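PDB 4U3S: cellulosomal scaffoldin adaptor protein B from Acetivibrio cellulolyticus, which carries type II cohesin domains, this being the third, which as in other cellulosomal scaffoldins probably bind dockerin modules to assemble the cellulosome. Local coordinates for residues Glu105-Thr110 / Phe146-Asn151. Sequence-based numbering, arbitrary orientation.
Sequences ESPEET and FNWYGN
W148 reaches across to the loop at P107 and makes every contact that joins residues 105-110 to residues 146-151. Followed outward from CB, its side chain turns at chi1 65°, which puts CG between the backbone N and the carbonyl carbon and sends the indole toward the loop at P107. The five-membered ring stays on its own side, where the edge of the indole faces CD2 of Y149 in plane. Only the far end of the six-membered ring arrives at the loop. There W148 CZ3 meets P107 CA at 3.7 Å, and the same CZ3 lies 3.8 Å from P107 CB. The neighbouring ring carbon, W148 CH2, lies 3.9 Å from P107 CD and approaches E105 CA at 4.1 Å, so the ring end spans the backbone from E105 through S106 to P107. Proline and indole meet at a slant, and no hydrogen bond crosses: with 119 Å² buried in total, the evidence is for a small apolar surface contact.

The backbone carrying W148 is shaped by a type I turn from N147 to G150, closed by G150 N to N147 O at 2.9 Å. N147 OD1 adds an Asx turn, accepting Y149 N at 3.0 Å; N151 N reaches this oxygen from the opposite face of the carboxamide.

Y101 of helix 98-104 stacks edge-to-face with W148, and R102 binds W148 O. The contact thus joins the loop between that helix and strand 111-120 to the turn linking strands 143-147 and 152-153 of the cohesin's antiparallel sheet.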
# COMPACT_ATOMS: atom_id res chain seq x y z
N GLU A 105 22.80 -10.35 -12.23
CA GLU A 105 24.02 -9.89 -11.53
C GLU A 105 24.36 -8.46 -11.93
O GLU A 105 25.53 -8.05 -11.95
CB GLU A 105 25.20 -10.82 -11.80
CG GLU A 105 24.96 -12.23 -11.29
CD GLU A 105 26.20 -13.10 -11.35
OE1 GLU A 105 27.24 -12.68 -10.80
OE2 GLU A 105 26.11 -14.21 -11.89
N SER A 106 23.31 -7.69 -12.26
CA SER A 106 23.46 -6.34 -12.71
C SER A 106 22.51 -5.48 -11.89
O SER A 106 21.42 -5.10 -12.35
CB SER A 106 23.13 -6.26 -14.19
OG SER A 106 23.56 -5.01 -14.71
N PRO A 107 22.89 -5.20 -10.64
CA PRO A 107 22.02 -4.43 -9.76
C PRO A 107 21.96 -2.97 -10.14
O PRO A 107 22.95 -2.43 -10.65
CB PRO A 107 22.67 -4.59 -8.39
CG PRO A 107 24.10 -4.84 -8.67
CD PRO A 107 24.15 -5.58 -9.97
N GLU A 108 20.77 -2.38 -9.92
CA GLU A 108 20.53 -0.95 -10.11
C GLU A 108 20.69 -0.27 -8.77
O GLU A 108 19.99 -0.62 -7.84
CB GLU A 108 19.10 -0.73 -10.63
CG GLU A 108 18.85 -1.45 -11.94
CD GLU A 108 17.43 -1.22 -12.47
OE1 GLU A 108 16.69 -0.40 -11.88
OE2 GLU A 108 17.01 -1.90 -13.43
N GLU A 109 21.65 0.63 -8.61
CA GLU A 109 21.89 1.18 -7.28
C GLU A 109 21.91 2.69 -7.18
O GLU A 109 21.81 3.23 -6.07
CB GLU A 109 23.22 0.61 -6.74
CG GLU A 109 23.20 -0.90 -6.68
CD GLU A 109 24.47 -1.53 -6.13
OE1 GLU A 109 25.59 -1.00 -6.37
OE2 GLU A 109 24.33 -2.57 -5.46
N THR A 110 22.07 3.36 -8.30
CA THR A 110 22.23 4.79 -8.32
C THR A 110 21.51 5.31 -9.55
O THR A 110 21.72 4.79 -10.66
CB THR A 110 23.74 5.19 -8.40
OG1 THR A 110 24.41 4.77 -7.21
CG2 THR A 110 23.90 6.69 -8.58
N PHE A 146 13.85 -0.94 -1.00
CA PHE A 146 13.86 -2.40 -0.96
C PHE A 146 14.97 -2.97 -1.83
O PHE A 146 15.38 -2.34 -2.79
CB PHE A 146 12.50 -2.93 -1.46
CG PHE A 146 11.35 -2.53 -0.55
CD1 PHE A 146 10.76 -1.29 -0.69
CD2 PHE A 146 10.91 -3.36 0.44
CE1 PHE A 146 9.74 -0.90 0.17
CE2 PHE A 146 9.86 -2.98 1.28
CZ PHE A 146 9.29 -1.75 1.14
N ASN A 147 15.45 -4.16 -1.47
CA ASN A 147 16.50 -4.80 -2.24
C ASN A 147 15.93 -5.98 -3.02
O ASN A 147 14.74 -6.33 -2.89
CB ASN A 147 17.65 -5.22 -1.35
CG ASN A 147 17.27 -6.28 -0.34
OD1 ASN A 147 16.38 -7.10 -0.57
ND2 ASN A 147 17.98 -6.30 0.79
N TRP A 148 16.79 -6.60 -3.83
CA TRP A 148 16.31 -7.60 -4.75
C TRP A 148 16.09 -8.98 -4.13
O TRP A 148 15.71 -9.92 -4.84
CB TRP A 148 17.20 -7.69 -5.97
CG TRP A 148 18.64 -8.17 -5.77
CD1 TRP A 148 19.22 -8.73 -4.68
CD2 TRP A 148 19.64 -8.14 -6.79
NE1 TRP A 148 20.54 -9.06 -4.96
CE2 TRP A 148 20.81 -8.71 -6.25
CE3 TRP A 148 19.64 -7.72 -8.12
CZ2 TRP A 148 21.98 -8.83 -6.99
CZ3 TRP A 148 20.80 -7.83 -8.85
CH2 TRP A 148 21.96 -8.37 -8.28
N TYR A 149 16.25 -9.09 -2.82
CA TYR A 149 15.77 -10.26 -2.11
C TYR A 149 14.34 -10.03 -1.63
O TYR A 149 13.72 -10.93 -1.10
CB TYR A 149 16.67 -10.57 -0.93
CG TYR A 149 17.99 -11.16 -1.35
CD1 TYR A 149 18.05 -12.47 -1.86
CD2 TYR A 149 19.16 -10.45 -1.24
CE1 TYR A 149 19.26 -13.05 -2.22
CE2 TYR A 149 20.38 -11.01 -1.60
CZ TYR A 149 20.42 -12.31 -2.10
OH TYR A 149 21.62 -12.88 -2.46
N GLY A 150 13.85 -8.82 -1.82
CA GLY A 150 12.48 -8.46 -1.50
C GLY A 150 12.34 -7.81 -0.13
O GLY A 150 11.21 -7.63 0.37
N ASN A 151 13.46 -7.46 0.49
CA ASN A 151 13.45 -6.95 1.86
C ASN A 151 13.55 -5.44 1.96
O ASN A 151 14.24 -4.79 1.18
CB ASN A 151 14.58 -7.59 2.65
CG ASN A 151 14.36 -9.06 2.88
OD1 ASN A 151 13.25 -9.46 3.23
ND2 ASN A 151 15.40 -9.87 2.67